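Local coordinates for protein geobacter metallireducens SMUG1 (Geobacter metallireducens, PDB 5H93) that belongs to the uracil DNA glycosylase superfamily as a SMUG1-type protein, a single-chain alpha/beta fold built round a short parallel sheet, at residues A[62-67]-A[98-103]; A[58-63]-A[138-143]. One frame throughout, in Å; residues are numbered along the deposited sequence.

Contact 1 of 2, residues A[62-67]-A[98-103]; sequences PGPWGM and PKKRVD
Trp65 and Pro64 meet Lys100 where two loops of the UDG-like alpha/beta fold come together at the protein surface. The first two sit at the middle of a type I beta turn from Gly63 to Gly66, closed by the bond from Gly66 N to Gly63 O, and the turn runs straight into helix 67-70 with Gly66 as its N-cap. No hydrogen bond spans the two segments; what joins them is a small van der Waals patch with 160 Å² buried in all.

The six-membered end of the indole does most of the touching. With CG of Trp65 beside the backbone N and anti to the carbonyl carbon (Trp65 chi1 -42°), the ring reaches out to the 98-103 loop and crosses the Lys100 side chain at about a right angle. Trp65 CH2 lies 3.8 Å from Lys100 CG, an oblique approach, while two backbone carbonyl oxygens lie at the ring's edge, near its plane: Lys99 O is 3.7 Å from Trp65 CH2, and Arg101 O is 4.1 Å from Trp65 CZ3. Pro64 supports the indole from its own segment, its CB sitting 4.0 Å above the plane and over the ring centre.

That same CB turns to the lysine as well, so the aliphatic part of Lys100 meets both residues of the turn. The chain is extended beyond CG and carries NZ past the hydrophobic patch to a hydrogen bond with Gly150 O. Gln69 also ties the two loops together, since its NE2 is bonded to Pro64 O and Arg101 O and its OE1 accepts from Asp103 N. The Arg101 side chain starts out away from the 62-67 turn and forms a salt bridge with Asp103, in which Arg101 NH2 lies 2.6 Å from Asp103 OD2 and Arg101 NE donates to the syn side of Asp103 OD1 at 2.6 Å.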
ATOM      1  N   PRO A  62      -3.662   2.957  -2.702  1.00 33.55           N
ATOM      2  CA  PRO A  62      -3.702   2.015  -3.829  1.00 29.14           C
ATOM      3  C   PRO A  62      -3.821   2.665  -5.205  1.00 33.23           C
ATOM      4  O   PRO A  62      -4.374   3.757  -5.339  1.00 33.81           O
ATOM      5  CB  PRO A  62      -4.951   1.179  -3.534  1.00 33.84           C
ATOM      6  CG  PRO A  62      -5.807   2.058  -2.701  1.00 35.74           C
ATOM      7  CD  PRO A  62      -4.841   2.803  -1.830  1.00 32.38           C
ATOM      8  N   GLY A  63      -3.289   1.984  -6.216  1.00 31.50           N
ATOM      9  CA  GLY A  63      -3.536   2.342  -7.600  1.00 26.55           C
ATOM     10  C   GLY A  63      -4.800   1.636  -8.053  1.00 28.17           C
ATOM     11  O   GLY A  63      -5.190   0.632  -7.459  1.00 24.01           O
ATOM     12  N   PRO A  64      -5.449   2.156  -9.105  1.00 26.15           N
ATOM     13  CA  PRO A  64      -6.736   1.623  -9.569  1.00 28.20           C
ATOM     14  C   PRO A  64      -6.667   0.172 -10.049  1.00 28.09           C
ATOM     15  O   PRO A  64      -7.665  -0.543  -9.962  1.00 21.45           O
ATOM     16  CB  PRO A  64      -7.106   2.558 -10.728  1.00 31.30           C
ATOM     17  CG  PRO A  64      -5.815   3.166 -11.162  1.00 26.62           C
ATOM     18  CD  PRO A  64      -4.994   3.295  -9.920  1.00 29.35           C
ATOM     19  N   TRP A  65      -5.509  -0.257 -10.537  1.00 20.75           N
ATOM     20  CA  TRP A  65      -5.387  -1.597 -11.103  1.00 25.65           C
ATOM     21  C   TRP A  65      -4.600  -2.536 -10.197  1.00 23.55           C
ATOM     22  O   TRP A  65      -4.375  -3.696 -10.539  1.00 23.12           O
ATOM     23  CB  TRP A  65      -4.735  -1.531 -12.486  1.00 26.65           C
ATOM     24  CG  TRP A  65      -5.243  -0.400 -13.329  1.00 30.46           C
ATOM     25  CD1 TRP A  65      -4.505   0.601 -13.888  1.00 27.47           C
ATOM     26  CD2 TRP A  65      -6.606  -0.144 -13.691  1.00 26.17           C
ATOM     27  NE1 TRP A  65      -5.321   1.459 -14.586  1.00 30.75           N
ATOM     28  CE2 TRP A  65      -6.615   1.025 -14.479  1.00 32.72           C
ATOM     29  CE3 TRP A  65      -7.818  -0.791 -13.431  1.00 26.36           C
ATOM     30  CZ2 TRP A  65      -7.788   1.559 -15.007  1.00 37.33           C
ATOM     31  CZ3 TRP A  65      -8.981  -0.258 -13.955  1.00 29.24           C
ATOM     32  CH2 TRP A  65      -8.958   0.904 -14.735  1.00 32.59           C
ATOM     33  N   GLY A  66      -4.190  -2.032  -9.038  1.00 20.56           N
ATOM     34  CA  GLY A  66      -3.412  -2.821  -8.102  1.00 19.23           C
ATOM     35  C   GLY A  66      -4.220  -3.301  -6.914  1.00 22.57           C
ATOM     36  O   GLY A  66      -5.022  -4.231  -7.029  1.00 19.53           O
ATOM     37  N   MET A  67      -4.010  -2.658  -5.768  1.00 19.13           N
ATOM     38  CA  MET A  67      -4.673  -3.042  -4.526  1.00 21.22           C
ATOM     39  C   MET A  67      -6.183  -2.847  -4.610  1.00 23.40           C
ATOM     40  O   MET A  67      -6.947  -3.563  -3.963  1.00 26.10           O
ATOM     41  CB  MET A  67      -4.103  -2.243  -3.350  1.00 23.60           C
ATOM     42  CG  MET A  67      -4.674  -2.632  -1.996  1.00 24.92           C
ATOM     43  SD  MET A  67      -3.874  -1.781  -0.622  1.00 26.80           S
ATOM     44  CE  MET A  67      -4.888  -2.329   0.749  1.00 23.45           C
ATOM     45  N   PRO A  98     -17.423   3.494 -13.572  1.00 35.01           N
ATOM     46  CA  PRO A  98     -17.316   2.585 -14.723  1.00 28.96           C
ATOM     47  C   PRO A  98     -15.988   2.683 -15.478  1.00 26.13           C
ATOM     48  O   PRO A  98     -15.621   1.737 -16.178  1.00 28.37           O
ATOM     49  CB  PRO A  98     -18.481   3.019 -15.623  1.00 26.23           C
ATOM     50  CG  PRO A  98     -18.812   4.410 -15.186  1.00 36.15           C
ATOM     51  CD  PRO A  98     -18.553   4.428 -13.713  1.00 27.00           C
ATOM     52  N   LYS A  99     -15.281   3.801 -15.345  1.00 21.83           N
ATOM     53  CA  LYS A  99     -13.989   3.956 -16.008  1.00 27.08           C
ATOM     54  C   LYS A  99     -12.874   3.311 -15.194  1.00 33.58           C
ATOM     55  O   LYS A  99     -11.749   3.161 -15.671  1.00 32.98           O
ATOM     56  CB  LYS A  99     -13.683   5.434 -16.256  1.00 34.37           C
ATOM     57  CG  LYS A  99     -14.542   6.055 -17.345  1.00 35.57           C
ATOM     58  CD  LYS A  99     -14.114   7.479 -17.646  1.00 42.98           C
ATOM     59  CE  LYS A  99     -14.930   8.066 -18.782  1.00 48.63           C
ATOM     60  NZ  LYS A  99     -14.852   7.221 -20.007  1.00 49.50           N
ATOM     61  N   LYS A 100     -13.194   2.929 -13.963  1.00 32.38           N
ATOM     62  CA  LYS A 100     -12.269   2.173 -13.132  1.00 30.80           C
ATOM     63  C   LYS A 100     -13.019   1.049 -12.425  1.00 32.01           C
ATOM     64  O   LYS A 100     -13.194   1.059 -11.205  1.00 30.43           O
ATOM     65  CB  LYS A 100     -11.561   3.094 -12.137  1.00 28.36           C
ATOM     66  CG  LYS A 100     -10.375   3.816 -12.762  1.00 32.03           C
ATOM     67  CD  LYS A 100     -10.048   5.118 -12.062  1.00 33.69           C
ATOM     68  CE  LYS A 100      -8.932   5.851 -12.791  1.00 32.50           C
ATOM     69  NZ  LYS A 100      -8.696   7.205 -12.222  1.00 37.40           N
ATOM     70  N   ARG A 101     -13.463   0.087 -13.227  1.00 26.42           N
ATOM     71  CA  ARG A 101     -14.247  -1.048 -12.762  1.00 32.95           C
ATOM     72  C   ARG A 101     -13.387  -2.043 -11.995  1.00 31.64           C
ATOM     73  O   ARG A 101     -12.209  -2.229 -12.304  1.00 28.43           O
ATOM     74  CB  ARG A 101     -14.921  -1.738 -13.953  1.00 30.52           C
ATOM     75  CG  ARG A 101     -15.893  -2.848 -13.587  1.00 40.09           C
ATOM     76  CD  ARG A 101     -16.516  -3.483 -14.825  1.00 41.74           C
ATOM     77  NE  ARG A 101     -15.568  -4.308 -15.571  1.00 39.66           N
ATOM     78  CZ  ARG A 101     -14.941  -3.919 -16.676  1.00 47.30           C
ATOM     79  NH1 ARG A 101     -15.155  -2.709 -17.174  1.00 49.62           N
ATOM     80  NH2 ARG A 101     -14.097  -4.742 -17.286  1.00 41.10           N
ATOM     81  N   VAL A 102     -13.979  -2.678 -10.991  1.00 31.92           N
ATOM     82  CA  VAL A 102     -13.282  -3.686 -10.209  1.00 26.32           C
ATOM     83  C   VAL A 102     -13.620  -5.081 -10.728  1.00 28.80           C
ATOM     84  O   VAL A 102     -14.700  -5.612 -10.463  1.00 28.34           O
ATOM     85  CB  VAL A 102     -13.630  -3.573  -8.712  1.00 28.65           C
ATOM     86  CG1 VAL A 102     -13.021  -4.726  -7.926  1.00 21.81           C
ATOM     87  CG2 VAL A 102     -13.148  -2.237  -8.165  1.00 25.93           C
ATOM     88  N   ASP A 103     -12.693  -5.656 -11.488  1.00 28.44           N
ATOM     89  CA  ASP A 103     -12.863  -6.997 -12.035  1.00 31.37           C
ATOM     90  C   ASP A 103     -12.138  -8.022 -11.171  1.00 29.75           C
ATOM     91  O   ASP A 103     -12.156  -9.218 -11.462  1.00 28.93           O
ATOM     92  CB  ASP A 103     -12.350  -7.063 -13.475  1.00 30.55           C
ATOM     93  CG  ASP A 103     -13.212  -6.269 -14.440  1.00 36.60           C
ATOM     94  OD1 ASP A 103     -14.449  -6.263 -14.267  1.00 34.06           O
ATOM     95  OD2 ASP A 103     -12.653  -5.654 -15.373  1.00 37.79           O
TER

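Contact 2 of 2, residues A[58-63]-A[138-143]; sequences VGMNPG and ANYCPL
Gly59 is bonded through both its N and its O to segment 138-143: its N donates to Ala138 O at 2.9 Å, and its O accepts from Tyr140 N at 2.8 Å. Strands 55-59 and 135-139 run parallel here, Val58 bridging to Ala138 and Gly59 to Asn139. The pairing continues beyond the last regular strand residues, where Cys141 N reaches Met60 O at 2.8 Å with a more bent N-H...O angle of 151°. Next along the chain, Asn61 CA makes a CA-H...O contact of 3.2 Å with Cys141 O, and the Pro62 ring packs against the carbonyls of Cys141 and Pro142.

Around this backbone core, Val58 CG1 lies 3.8 Å from Tyr140 CB. Met60 runs beside the tyrosine, pointing the same way. Its chain leaves anti to the backbone N (chi1 -174°) and then bends at chi2 and chi3, which brings the methyl CE to 3.6 Å from Tyr140 CD2. The sulfur takes part in an oblique Met-aromatic contact, with Met60 SD 5.2 Å from the centroid of the Tyr140 ring.

Farther out, Tyr140 OH is hydrogen-bonded to Asp171 OD1 and to Arg196 NE, of helices 160-181 and 191-200. Phe192 and Arg196 also touch Met60, while Cys170 and Leu166 of helix 160-181 pack on Cys141. On the other side of strand 55-59, the Val58 backbone is hydrogen-bonded to Ile187 and Val189 of strand 185-189.

The segments are therefore joined by three backbone bonds, two of them nearly straight, in a buried setting, and the acid and guanidinium bonded to Tyr140 OH probably hold the far end of the ring in place and polarise the hydroxyl somewhat.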
ATOM      1  N   VAL A  58       6.284   1.184   3.142  1.00 26.37           N
ATOM      2  CA  VAL A  58       4.974   1.811   3.263  1.00 26.67           C
ATOM      3  C   VAL A  58       4.587   2.574   2.001  1.00 29.18           C
ATOM      4  O   VAL A  58       5.244   3.544   1.623  1.00 25.88           O
ATOM      5  CB  VAL A  58       4.926   2.777   4.462  1.00 27.91           C
ATOM      6  CG1 VAL A  58       3.528   3.360   4.619  1.00 22.95           C
ATOM      7  CG2 VAL A  58       5.357   2.066   5.736  1.00 23.00           C
ATOM      8  N   GLY A  59       3.522   2.124   1.349  1.00 30.81           N
ATOM      9  CA  GLY A  59       2.978   2.829   0.203  1.00 27.32           C
ATOM     10  C   GLY A  59       1.975   3.862   0.675  1.00 30.85           C
ATOM     11  O   GLY A  59       1.465   3.767   1.791  1.00 35.64           O
ATOM     12  N   MET A  60       1.690   4.848  -0.167  1.00 32.84           N
ATOM     13  CA  MET A  60       0.761   5.906   0.208  1.00 33.00           C
ATOM     14  C   MET A  60      -0.689   5.434   0.123  1.00 31.31           C
ATOM     15  O   MET A  60      -1.400   5.411   1.129  1.00 30.89           O
ATOM     16  CB  MET A  60       0.967   7.140  -0.673  1.00 31.02           C
ATOM     17  CG  MET A  60       0.127   8.333  -0.248  1.00 38.11           C
ATOM     18  SD  MET A  60       0.530   8.885   1.422  1.00 41.97           S
ATOM     19  CE  MET A  60      -1.083   9.396   2.009  1.00 41.41           C
ATOM     20  N   ASN A  61      -1.122   5.060  -1.078  1.00 31.65           N
ATOM     21  CA  ASN A  61      -2.502   4.632  -1.309  1.00 35.58           C
ATOM     22  C   ASN A  61      -2.599   3.774  -2.576  1.00 31.62           C
ATOM     23  O   ASN A  61      -1.710   3.833  -3.426  1.00 35.21           O
ATOM     24  CB  ASN A  61      -3.433   5.854  -1.381  1.00 35.61           C
ATOM     25  CG  ASN A  61      -3.576   6.414  -2.785  1.00 36.95           C
ATOM     26  OD1 ASN A  61      -4.681   6.481  -3.327  1.00 37.06           O
ATOM     27  ND2 ASN A  61      -2.464   6.836  -3.372  1.00 32.88           N
ATOM     28  N   PRO A  62      -3.662   2.957  -2.702  1.00 33.55           N
ATOM     29  CA  PRO A  62      -3.702   2.015  -3.829  1.00 29.14           C
ATOM     30  C   PRO A  62      -3.821   2.665  -5.205  1.00 33.23           C
ATOM     31  O   PRO A  62      -4.374   3.757  -5.339  1.00 33.81           O
ATOM     32  CB  PRO A  62      -4.951   1.179  -3.534  1.00 33.84           C
ATOM     33  CG  PRO A  62      -5.807   2.058  -2.701  1.00 35.74           C
ATOM     34  CD  PRO A  62      -4.841   2.803  -1.830  1.00 32.38           C
ATOM     35  N   GLY A  63      -3.289   1.984  -6.216  1.00 31.50           N
ATOM     36  CA  GLY A  63      -3.536   2.342  -7.600  1.00 26.55           C
ATOM     37  C   GLY A  63      -4.800   1.636  -8.053  1.00 28.17           C
ATOM     38  O   GLY A  63      -5.190   0.632  -7.459  1.00 24.01           O
ATOM     39  N   ALA A 138       3.244  -2.612   3.280  1.00 23.24           N
ATOM     40  CA  ALA A 138       1.892  -2.274   3.694  1.00 24.68           C
ATOM     41  C   ALA A 138       1.452  -0.958   3.070  1.00 26.35           C
ATOM     42  O   ALA A 138       2.276  -0.181   2.586  1.00 24.83           O
ATOM     43  CB  ALA A 138       1.803  -2.203   5.210  1.00 26.53           C
ATOM     44  N   ASN A 139       0.148  -0.713   3.083  1.00 24.81           N
ATOM     45  CA  ASN A 139      -0.398   0.513   2.526  1.00 26.42           C
ATOM     46  C   ASN A 139      -0.871   1.449   3.632  1.00 29.35           C
ATOM     47  O   ASN A 139      -1.615   1.043   4.523  1.00 30.32           O
ATOM     48  CB  ASN A 139      -1.545   0.194   1.567  1.00 34.39           C
ATOM     49  CG  ASN A 139      -1.789   1.302   0.566  1.00 35.41           C
ATOM     50  OD1 ASN A 139      -2.300   2.363   0.916  1.00 42.96           O
ATOM     51  ND2 ASN A 139      -1.428   1.059  -0.689  1.00 38.92           N
ATOM     52  N   TYR A 140      -0.426   2.700   3.576  1.00 31.32           N
ATOM     53  CA  TYR A 140      -0.779   3.685   4.593  1.00 36.61           C
ATOM     54  C   TYR A 140      -2.270   4.005   4.564  1.00 35.84           C
ATOM     55  O   TYR A 140      -2.958   3.895   5.580  1.00 35.01           O
ATOM     56  CB  TYR A 140       0.039   4.963   4.402  1.00 34.14           C
ATOM     57  CG  TYR A 140      -0.365   6.103   5.310  1.00 37.17           C
ATOM     58  CD1 TYR A 140       0.024   6.125   6.642  1.00 35.93           C
ATOM     59  CD2 TYR A 140      -1.124   7.162   4.830  1.00 38.63           C
ATOM     60  CE1 TYR A 140      -0.339   7.168   7.476  1.00 38.53           C
ATOM     61  CE2 TYR A 140      -1.494   8.209   5.655  1.00 39.21           C
ATOM     62  CZ  TYR A 140      -1.097   8.208   6.975  1.00 46.16           C
ATOM     63  OH  TYR A 140      -1.462   9.248   7.800  1.00 46.88           O
ATOM     64  N   CYS A 141      -2.763   4.396   3.394  1.00 37.71           N
ATOM     65  CA  CYS A 141      -4.169   4.746   3.226  1.00 37.43           C
ATOM     66  C   CYS A 141      -4.836   3.835   2.204  1.00 32.85           C
ATOM     67  O   CYS A 141      -4.567   3.940   1.014  1.00 36.07           O
ATOM     68  CB  CYS A 141      -4.308   6.207   2.798  1.00 33.03           C
ATOM     69  SG  CYS A 141      -5.985   6.691   2.329  1.00 36.73           S
ATOM     70  N   PRO A 142      -5.724   2.947   2.668  1.00 34.97           N
ATOM     71  CA  PRO A 142      -6.327   1.940   1.788  1.00 33.50           C
ATOM     72  C   PRO A 142      -7.419   2.490   0.873  1.00 38.00           C
ATOM     73  O   PRO A 142      -7.950   1.738   0.060  1.00 38.25           O
ATOM     74  CB  PRO A 142      -6.919   0.938   2.777  1.00 35.08           C
ATOM     75  CG  PRO A 142      -7.283   1.773   3.952  1.00 39.76           C
ATOM     76  CD  PRO A 142      -6.222   2.839   4.050  1.00 36.60           C
ATOM     77  N   LEU A 143      -7.743   3.772   0.991  1.00 33.36           N
ATOM     78  CA  LEU A 143      -8.849   4.340   0.225  1.00 37.11           C
ATOM     79  C   LEU A 143      -8.415   4.880  -1.136  1.00 31.52           C
ATOM     80  O   LEU A 143      -7.368   5.517  -1.259  1.00 30.27           O
ATOM     81  CB  LEU A 143      -9.531   5.450   1.027  1.00 32.39           C
ATOM     82  CG  LEU A 143     -10.183   5.017   2.342  1.00 35.22           C
ATOM     83  CD1 LEU A 143     -10.942   6.173   2.974  1.00 37.46           C
ATOM     84  CD2 LEU A 143     -11.100   3.826   2.118  1.00 33.12           C
TER

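In the fold
Both contacts start from one continuous run of chain that leaves strand 55-59, and they share Pro62 and Gly63. The centre of contact 2 lies about 3 Å from the centre of the chain, at the ends of two adjacent strands of the parallel sheet, where 135-139 is outermost. The centre of contact 1 lies about 14 Å from that of contact 2, at the surface, where the loop before helix 67-70 meets the loop between helices 77-82 and 112-125. Along the chain the shared run comes first, followed by 98-103 and then 138-143. The side chain of Met67 touches that of Asn139, linking the two sites. The post-strand loop thus runs from the sheet's core to a surface loop.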